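Local coordinates for putative lipoprotein (Pseudomonas protegens, PDB 4KT3) that probably acts as the immunity protein that binds and neutralises a type VI secretion effector, a peptidoglycan glycoside hydrolase, at residues A12-S17 / Q110-A115; Q26-A31 / V44-D49; Y37-P42 / F65-N70. One frame throughout, in Å; residues are numbered along the deposited sequence.

Contact 1 (A12-S17 / Q110-A115)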
loop_
_atom_site.group_PDB
_atom_site.type_symbol
_atom_site.label_atom_id
_atom_site.label_comp_id
_atom_site.label_asym_id
_atom_site.label_seq_id
_atom_site.Cartn_x
_atom_site.Cartn_y
_atom_site.Cartn_z
ATOM N N ALA B 12 -14.225 -27.652 -1.341
ATOM C CA ALA B 12 -13.345 -28.799 -1.150
ATOM C C ALA B 12 -11.866 -28.430 -1.250
ATOM O O ALA B 12 -11.019 -29.112 -0.673
ATOM C CB ALA B 12 -13.686 -29.898 -2.150
ATOM N N ARG B 13 -11.555 -27.353 -1.969
ATOM C CA ARG B 13 -10.168 -26.949 -2.171
ATOM C C ARG B 13 -9.669 -26.023 -1.060
ATOM O O ARG B 13 -8.494 -25.657 -1.022
ATOM C CB ARG B 13 -10.001 -26.275 -3.538
ATOM C CG ARG B 13 -10.117 -27.230 -4.721
ATOM N N ILE B 14 -10.560 -25.644 -0.150
ATOM C CA ILE B 14 -10.165 -24.808 0.975
ATOM C C ILE B 14 -9.804 -25.681 2.169
ATOM O O ILE B 14 -10.664 -26.361 2.739
ATOM C CB ILE B 14 -11.283 -23.830 1.365
ATOM C CG1 ILE B 14 -11.666 -22.961 0.163
ATOM C CG2 ILE B 14 -10.832 -22.953 2.525
ATOM C CD1 ILE B 14 -12.893 -22.104 0.392
ATOM N N LYS B 15 -8.526 -25.675 2.536
ATOM C CA LYS B 15 -8.047 -26.470 3.662
ATOM C C LYS B 15 -8.525 -25.860 4.972
ATOM O O LYS B 15 -8.693 -24.635 5.067
ATOM C CB LYS B 15 -6.518 -26.565 3.647
ATOM C CG LYS B 15 -5.964 -27.500 2.585
ATOM N N ASP B 16 -8.743 -26.700 5.983
ATOM C CA ASP B 16 -9.250 -26.196 7.259
ATOM C C ASP B 16 -8.223 -25.317 7.971
ATOM O O ASP B 16 -8.567 -24.582 8.898
ATOM C CB ASP B 16 -9.759 -27.327 8.175
ATOM C CG ASP B 16 -8.700 -28.379 8.500
ATOM O OD1 ASP B 16 -7.494 -28.161 8.268
ATOM O OD2 ASP B 16 -9.099 -29.443 9.021
ATOM N N SER B 17 -6.973 -25.393 7.521
ATOM C CA SER B 17 -5.897 -24.560 8.056
ATOM C C SER B 17 -5.864 -23.164 7.442
ATOM O O SER B 17 -5.071 -22.323 7.860
ATOM C CB SER B 17 -4.535 -25.241 7.868
ATOM O OG SER B 17 -4.328 -25.657 6.530
ATOM N N GLN B 110 -17.052 -15.741 2.067
ATOM C CA GLN B 110 -16.567 -15.757 3.442
ATOM C C GLN B 110 -17.292 -16.810 4.277
ATOM O O GLN B 110 -16.668 -17.503 5.077
ATOM C CB GLN B 110 -16.699 -14.370 4.063
ATOM C CG GLN B 110 -15.753 -13.372 3.389
ATOM C CD GLN B 110 -16.092 -11.918 3.650
ATOM O OE1 GLN B 110 -17.237 -11.568 3.912
ATOM N NE2 GLN B 110 -15.086 -11.057 3.561
ATOM N N ARG B 111 -18.599 -16.959 4.082
ATOM C CA ARG B 111 -19.319 -17.993 4.809
ATOM C C ARG B 111 -18.814 -19.378 4.407
ATOM O O ARG B 111 -18.786 -20.293 5.228
ATOM C CB ARG B 111 -20.829 -17.893 4.581
ATOM C CG ARG B 111 -21.475 -16.670 5.224
ATOM C CD ARG B 111 -23.003 -16.704 5.104
ATOM N NE ARG B 111 -23.458 -16.657 3.716
ATOM C CZ ARG B 111 -23.760 -15.550 3.040
ATOM N NH1 ARG B 111 -23.659 -14.360 3.605
ATOM N NH2 ARG B 111 -24.177 -15.637 1.779
ATOM N N ARG B 112 -18.442 -19.540 3.140
ATOM C CA ARG B 112 -17.912 -20.814 2.668
ATOM C C ARG B 112 -16.547 -21.079 3.296
ATOM O O ARG B 112 -16.266 -22.191 3.740
ATOM C CB ARG B 112 -17.810 -20.812 1.145
ATOM C CG ARG B 112 -17.149 -22.032 0.543
ATOM C CD ARG B 112 -16.869 -21.829 -0.949
ATOM N NE ARG B 112 -17.991 -21.220 -1.665
ATOM C CZ ARG B 112 -17.915 -20.754 -2.910
ATOM N NH1 ARG B 112 -18.978 -20.210 -3.484
ATOM N NH2 ARG B 112 -16.771 -20.828 -3.584
ATOM N N VAL B 113 -15.705 -20.051 3.342
ATOM C CA VAL B 113 -14.385 -20.188 3.941
ATOM C C VAL B 113 -14.522 -20.570 5.412
ATOM O O VAL B 113 -13.865 -21.496 5.882
ATOM C CB VAL B 113 -13.584 -18.891 3.811
ATOM C CG1 VAL B 113 -12.301 -18.959 4.633
ATOM C CG2 VAL B 113 -13.273 -18.627 2.350
HETATM N N MSE B 114 -15.391 -19.866 6.131
HETATM C CA MSE B 114 -15.571 -20.112 7.564
HETATM C C MSE B 114 -16.137 -21.500 7.848
HETATM O O MSE B 114 -15.805 -22.105 8.865
HETATM C CB MSE B 114 -16.449 -19.025 8.200
HETATM C CG MSE B 114 -15.699 -17.696 8.373
HETATM SE SE MSE B 114 -16.684 -16.361 9.353
HETATM C CE MSE B 114 -18.043 -15.955 8.004
ATOM N N ALA B 115 -16.982 -22.007 6.957
ATOM C CA ALA B 115 -17.548 -23.338 7.146
ATOM C C ALA B 115 -16.471 -24.399 6.969
ATOM O O ALA B 115 -16.579 -25.488 7.513
ATOM C CB ALA B 115 -18.709 -23.585 6.180
#

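Contact 2 (Q26-A31 / V44-D49)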
loop_
_atom_site.group_PDB
_atom_site.type_symbol
_atom_site.label_atom_id
_atom_site.label_comp_id
_atom_site.label_asym_id
_atom_site.label_seq_id
_atom_site.Cartn_x
_atom_site.Cartn_y
_atom_site.Cartn_z
ATOM N N GLN B 26 -7.786 -14.500 -4.880
ATOM C CA GLN B 26 -9.035 -14.709 -5.597
ATOM C C GLN B 26 -10.216 -14.145 -4.804
ATOM O O GLN B 26 -11.142 -13.575 -5.392
ATOM C CB GLN B 26 -9.232 -16.183 -5.951
ATOM C CG GLN B 26 -8.266 -16.660 -7.025
ATOM C CD GLN B 26 -8.271 -15.767 -8.266
ATOM O OE1 GLN B 26 -9.330 -15.460 -8.820
ATOM N NE2 GLN B 26 -7.083 -15.339 -8.699
ATOM N N VAL B 27 -10.167 -14.270 -3.478
ATOM C CA VAL B 27 -11.160 -13.635 -2.617
ATOM C C VAL B 27 -11.127 -12.119 -2.829
ATOM O O VAL B 27 -12.164 -11.487 -3.031
ATOM C CB VAL B 27 -10.924 -13.970 -1.115
ATOM C CG1 VAL B 27 -11.832 -13.146 -0.218
ATOM C CG2 VAL B 27 -11.160 -15.459 -0.852
ATOM N N LEU B 28 -9.936 -11.528 -2.780
ATOM C CA LEU B 28 -9.799 -10.094 -3.015
ATOM C C LEU B 28 -10.386 -9.704 -4.373
ATOM O O LEU B 28 -11.097 -8.699 -4.494
ATOM C CB LEU B 28 -8.328 -9.673 -2.928
ATOM C CG LEU B 28 -8.080 -8.198 -3.242
ATOM C CD1 LEU B 28 -8.836 -7.301 -2.259
ATOM C CD2 LEU B 28 -6.596 -7.880 -3.213
ATOM N N ARG B 29 -10.099 -10.493 -5.401
ATOM C CA ARG B 29 -10.604 -10.172 -6.737
ATOM C C ARG B 29 -12.132 -10.161 -6.789
ATOM O O ARG B 29 -12.729 -9.302 -7.440
ATOM C CB ARG B 29 -10.021 -11.119 -7.778
ATOM C CG ARG B 29 -8.591 -10.787 -8.135
ATOM C CD ARG B 29 -8.010 -11.766 -9.129
ATOM N NE ARG B 29 -6.586 -11.509 -9.334
ATOM C CZ ARG B 29 -6.097 -10.596 -10.167
ATOM N NH1 ARG B 29 -6.909 -9.842 -10.898
ATOM N NH2 ARG B 29 -4.786 -10.441 -10.277
ATOM N N VAL B 30 -12.760 -11.089 -6.076
ATOM C CA VAL B 30 -14.213 -11.072 -5.919
ATOM C C VAL B 30 -14.630 -9.783 -5.202
ATOM O O VAL B 30 -15.527 -9.071 -5.654
ATOM C CB VAL B 30 -14.722 -12.328 -5.171
ATOM C CG1 VAL B 30 -16.212 -12.203 -4.820
ATOM C CG2 VAL B 30 -14.514 -13.582 -6.023
ATOM N N ALA B 31 -13.971 -9.474 -4.095
ATOM C CA ALA B 31 -14.254 -8.239 -3.366
ATOM C C ALA B 31 -14.174 -6.997 -4.251
ATOM O O ALA B 31 -15.036 -6.128 -4.168
ATOM C CB ALA B 31 -13.303 -8.095 -2.195
ATOM N N VAL B 44 -2.709 -2.121 -14.964
ATOM C CA VAL B 44 -3.223 -2.400 -13.628
ATOM C C VAL B 44 -2.740 -3.761 -13.128
ATOM O O VAL B 44 -2.658 -4.722 -13.893
ATOM C CB VAL B 44 -4.759 -2.372 -13.605
ATOM C CG1 VAL B 44 -5.280 -2.742 -12.232
ATOM C CG2 VAL B 44 -5.274 -0.998 -14.021
ATOM N N PHE B 45 -2.426 -3.843 -11.842
ATOM C CA PHE B 45 -1.961 -5.102 -11.265
ATOM C C PHE B 45 -2.385 -5.248 -9.815
ATOM O O PHE B 45 -2.599 -4.268 -9.119
ATOM C CB PHE B 45 -0.440 -5.158 -11.303
ATOM C CG PHE B 45 0.212 -4.056 -10.522
ATOM C CD1 PHE B 45 0.357 -4.162 -9.150
ATOM C CD2 PHE B 45 0.652 -2.907 -11.154
ATOM C CE1 PHE B 45 0.940 -3.159 -8.419
ATOM C CE2 PHE B 45 1.241 -1.891 -10.434
ATOM C CZ PHE B 45 1.385 -2.010 -9.059
ATOM N N ILE B 46 -2.501 -6.496 -9.378
ATOM C CA ILE B 46 -2.563 -6.819 -7.969
ATOM C C ILE B 46 -1.265 -7.524 -7.621
ATOM O O ILE B 46 -0.872 -8.472 -8.297
ATOM C CB ILE B 46 -3.756 -7.737 -7.649
ATOM C CG1 ILE B 46 -5.067 -6.974 -7.843
ATOM C CG2 ILE B 46 -3.667 -8.274 -6.219
ATOM C CD1 ILE B 46 -6.300 -7.829 -7.682
ATOM N N ASP B 47 -0.613 -7.064 -6.556
ATOM C CA ASP B 47 0.664 -7.617 -6.127
ATOM C C ASP B 47 0.540 -8.186 -4.716
ATOM O O ASP B 47 0.260 -7.447 -3.765
ATOM C CB ASP B 47 1.700 -6.500 -6.129
ATOM C CG ASP B 47 3.114 -6.994 -5.934
ATOM O OD1 ASP B 47 3.325 -8.176 -5.612
ATOM O OD2 ASP B 47 4.032 -6.166 -6.098
ATOM N N GLY B 48 0.774 -9.487 -4.571
ATOM C CA GLY B 48 0.724 -10.119 -3.262
ATOM C C GLY B 48 2.094 -10.395 -2.666
ATOM O O GLY B 48 2.190 -11.000 -1.600
ATOM N N ASP B 49 3.157 -9.939 -3.328
ATOM C CA ASP B 49 4.512 -10.139 -2.811
ATOM C C ASP B 49 4.875 -9.003 -1.855
ATOM O O ASP B 49 5.744 -8.157 -2.139
ATOM C CB ASP B 49 5.519 -10.240 -3.961
ATOM C CG ASP B 49 6.915 -10.601 -3.489
ATOM O OD1 ASP B 49 7.066 -11.020 -2.324
ATOM O OD2 ASP B 49 7.867 -10.476 -4.295
HETATM O O HOH W 1 -2.506 -8.588 -11.771
#

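Contact 3 (Y37-P42 / F65-N70)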
loop_
_atom_site.group_PDB
_atom_site.type_symbol
_atom_site.label_atom_id
_atom_site.label_comp_id
_atom_site.label_asym_id
_atom_site.label_seq_id
_atom_site.Cartn_x
_atom_site.Cartn_y
_atom_site.Cartn_z
ATOM N N TYR B 37 -13.148 -0.676 -9.633
ATOM C CA TYR B 37 -11.681 -0.657 -9.543
ATOM C C TYR B 37 -10.964 -0.969 -10.868
ATOM O O TYR B 37 -9.782 -0.664 -11.008
ATOM C CB TYR B 37 -11.156 -1.606 -8.460
ATOM C CG TYR B 37 -11.054 -1.027 -7.066
ATOM C CD1 TYR B 37 -10.195 0.025 -6.778
ATOM C CD2 TYR B 37 -11.788 -1.570 -6.030
ATOM C CE1 TYR B 37 -10.089 0.530 -5.484
ATOM C CE2 TYR B 37 -11.695 -1.078 -4.744
ATOM C CZ TYR B 37 -10.848 -0.033 -4.472
ATOM O OH TYR B 37 -10.777 0.428 -3.175
ATOM N N GLN B 38 -11.651 -1.599 -11.820
ATOM C CA GLN B 38 -11.118 -1.730 -13.180
ATOM C C GLN B 38 -9.968 -2.730 -13.364
ATOM O O GLN B 38 -9.018 -2.434 -14.085
ATOM C CB GLN B 38 -10.630 -0.354 -13.654
ATOM N N LEU B 39 -10.058 -3.916 -12.762
ATOM C CA LEU B 39 -8.913 -4.837 -12.717
ATOM C C LEU B 39 -8.373 -5.274 -14.079
ATOM O O LEU B 39 -7.229 -5.731 -14.173
ATOM C CB LEU B 39 -9.254 -6.088 -11.901
ATOM C CG LEU B 39 -9.678 -5.838 -10.459
ATOM C CD1 LEU B 39 -9.772 -7.160 -9.706
ATOM C CD2 LEU B 39 -8.705 -4.886 -9.779
ATOM N N GLN B 40 -9.196 -5.152 -15.118
ATOM C CA GLN B 40 -8.809 -5.564 -16.465
ATOM C C GLN B 40 -8.637 -4.350 -17.377
ATOM O O GLN B 40 -9.397 -4.161 -18.328
ATOM C CB GLN B 40 -9.855 -6.519 -17.059
ATOM N N ARG B 41 -7.640 -3.528 -17.066
ATOM C CA ARG B 41 -7.252 -2.397 -17.899
ATOM C C ARG B 41 -5.725 -2.405 -17.942
ATOM O O ARG B 41 -5.081 -2.699 -16.934
ATOM C CB ARG B 41 -7.772 -1.082 -17.312
ATOM N N PRO B 42 -5.132 -2.111 -19.108
ATOM C CA PRO B 42 -3.672 -2.250 -19.188
ATOM C C PRO B 42 -2.921 -1.406 -18.158
ATOM O O PRO B 42 -3.282 -0.262 -17.891
ATOM C CB PRO B 42 -3.355 -1.804 -20.623
ATOM C CG PRO B 42 -4.619 -2.075 -21.375
ATOM C CD PRO B 42 -5.718 -1.742 -20.408
ATOM N N PHE B 65 -2.124 -7.361 -0.054
ATOM C CA PHE B 65 -2.079 -7.171 -1.499
ATOM C C PHE B 65 -2.138 -5.695 -1.823
ATOM O O PHE B 65 -2.877 -4.942 -1.185
ATOM C CB PHE B 65 -3.277 -7.848 -2.181
ATOM C CG PHE B 65 -3.344 -9.314 -1.950
ATOM C CD1 PHE B 65 -2.704 -10.191 -2.814
ATOM C CD2 PHE B 65 -4.033 -9.827 -0.854
ATOM C CE1 PHE B 65 -2.751 -11.550 -2.595
ATOM C CE2 PHE B 65 -4.081 -11.187 -0.638
ATOM C CZ PHE B 65 -3.448 -12.049 -1.513
ATOM N N SER B 66 -1.362 -5.276 -2.815
ATOM C CA SER B 66 -1.477 -3.913 -3.309
ATOM C C SER B 66 -2.160 -3.920 -4.668
ATOM O O SER B 66 -2.013 -4.865 -5.445
ATOM C CB SER B 66 -0.105 -3.254 -3.414
ATOM O OG SER B 66 0.659 -3.833 -4.442
ATOM N N LEU B 67 -2.921 -2.862 -4.934
ATOM C CA LEU B 67 -3.571 -2.654 -6.214
ATOM C C LEU B 67 -2.971 -1.394 -6.812
ATOM O O LEU B 67 -2.983 -0.327 -6.195
ATOM C CB LEU B 67 -5.064 -2.477 -6.016
ATOM C CG LEU B 67 -5.873 -2.107 -7.260
ATOM C CD1 LEU B 67 -5.807 -3.207 -8.312
ATOM C CD2 LEU B 67 -7.308 -1.816 -6.857
ATOM N N GLY B 68 -2.419 -1.514 -8.007
ATOM C CA GLY B 68 -1.686 -0.409 -8.581
ATOM C C GLY B 68 -1.798 -0.301 -10.080
ATOM O O GLY B 68 -2.404 -1.144 -10.734
ATOM N N TYR B 69 -1.154 0.733 -10.609
ATOM C CA TYR B 69 -1.329 1.144 -11.974
ATOM C C TYR B 69 -0.080 1.859 -12.471
ATOM O O TYR B 69 0.352 2.833 -11.859
ATOM C CB TYR B 69 -2.526 2.092 -12.022
ATOM C CG TYR B 69 -2.759 2.738 -13.356
ATOM C CD1 TYR B 69 -2.903 1.964 -14.490
ATOM C CD2 TYR B 69 -2.856 4.122 -13.478
ATOM C CE1 TYR B 69 -3.128 2.527 -15.717
ATOM C CE2 TYR B 69 -3.082 4.707 -14.711
ATOM C CZ TYR B 69 -3.216 3.897 -15.834
ATOM O OH TYR B 69 -3.448 4.427 -17.089
ATOM N N ASN B 70 0.483 1.393 -13.588
ATOM C CA ASN B 70 1.593 2.103 -14.236
ATOM C C ASN B 70 1.141 2.710 -15.559
ATOM O O ASN B 70 0.702 2.001 -16.483
ATOM C CB ASN B 70 2.802 1.187 -14.468
ATOM C CG ASN B 70 3.566 0.881 -13.195
ATOM O OD1 ASN B 70 4.136 1.779 -12.561
ATOM N ND2 ASN B 70 3.590 -0.393 -12.813
#

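Contact 1 (A12-S17 / Q110-A115)
The carbonyl oxygen of I14 accepts a hydrogen bond from NE of R116, which ties the N-terminal loop to helix 104-117 just beside the place where the I14 side chain packs on that helix. Within segments 12-17 and 110-115 themselves the meeting is apolar. I14 carries CG1 opposite its own carbonyl carbon (chi1 -57°), and with chi2 at 172° the extended branch delivers CD1 to the helix. There CD1 lies 4.0 Å from CG2 of V113, the two side chains crossing at about a right angle. The residue before it, R112, approaches the same methyl with its CD, 4.2 Å from CD1 of I14. The CA atoms of I14 and V113 are 6.9 Å apart, and only 118 Å² is buried in all.

R112 does more than lend a methylene, since its NH2 donates to the backbone oxygen of L9 while the side chain also rests on P11; V113 is further covered by L19. Both arginine bonds end on main-chain oxygens. Geometrically, then, a single isoleucine methyl makes both close approaches across the two segments, and guanidinium-to-carbonyl bonds fasten the loop around it, so the chemistry implies attachment through hydrophobic burial and main-chain capture together.

Contact 2 (Q26-A31 / V44-D49)
R29 and I46 are brought together by two extended side chains. In R29, CG stands opposite the carbonyl carbon (chi1 -77°) and the chain runs straight from CG to NE, after which chi4 of -83° turns the guanidinium across the line of the chain. I46 reaches out from the strand with its extended CG1 branch, and the two side chains slide past each other in opposite directions. CD1 of I46 consequently sits over the centre of one guanidinium face, 3.7 Å from CZ of R29, and it also touches the methylene CG of R29 at 3.8 Å. The other branch of the isoleucine serves L28: its CG2 is 4.2 Å from CD2 of L28, which is itself buried against F65, F83 and V85.

The polar atoms NE and NH2 of R29 have other partners. NE forms a salt bridge with OE2 of E25, one helical turn back, and a water lying in the guanidinium plane accepts from NH2 of R29 at 3.3 Å and from N of I46 at 3.2 Å. F45 and D47 bond to strand 62-69, whereas the I46 amide between them turns to this water.

At the end of the strand, OD1 of D47 accepts from N of D49 (2.9 Å, 159°), approached from above the carboxylate plane; this is an Asx turn. D49 O then bonds NH1 of R79 in the partner chain of the complex. Overall, helix 21-34 packs through L28 and R29 on one face of an antiparallel sheet at its outermost strand, 44-47, consistent with a layered alpha+beta arrangement of helix on antiparallel sheet.

Contact 3 (Y37-P42 / F65-N70)
The connection between helix 21-34 and strand 44-47 folds back over strand 62-69, and residues Y37, L39 and P42 of this loop meet L67 and Y69 of the strand. L67 has the largest share, taking part in two of the three close pairs. Its CG lies opposite the backbone N (chi1 174°), which raises the two methyls toward the loop, and each methyl finds its own partner. CD2 meets the Y37 ring at CD1, 3.4 Å away, and is 3.8 Å from CG of the same ring. The methyl approaches on a slant, so the short separation reflects close packing without either a pure face or a pure edge geometry. CD1 of L67 lies 3.7 Å from CD2 of L39, and here the two side chains cross at about a right angle. The leucine is thus clasped by an aromatic and an aliphatic group from a single loop.

Two residues along the strand, Y69 makes a different kind of approach. The carbonyl oxygen of P42 lies in the plane of its ring, at the edge, 3.5 Å from CE1 of Y69 and 4.1 Å from CD1. That places a partly negative oxygen against the rim of aryl hydrogens, an orientation that would be expected to be mildly favourable. The nearest CA atoms, those of P42 and Y69, are 8.3 Å apart, and no hydrogen bond joins the segments; 181 Å² is buried.

The partner chain of the complex reaches the same region: N70 OD1 bonds H88 NE2 of that chain, and its G156 and T149 pack on Y37 and Y69. Within the immunity chain, L32 of helix 21-34 touches both Y37 and L39, while L67 also rests on I46 of strand 44-47 and on W80 and F83 of strand 78-86.

Contacts 2 and 3 adjoin, with centres 9 Å apart, and are joined through the sheet: N of F45 lies 2.9 Å from O of G68 and N of D47 lies 2.8 Å from O of S66, both probable hydrogen bonds. Their segments alternate along the chain, and strands 44-47 and 62-69 are neighbours in one sheet. Contact 1 closes a longer loop that contains the other two. Its centre is about 18 Å from that of contact 2 and about 27 Å from that of contact 3, on the opposite side of the chain's centre from contact 3. The partner chain reaches contacts 2 and 3 but does not touch the segments of contact 1, which places that contact away from the interface of the complex.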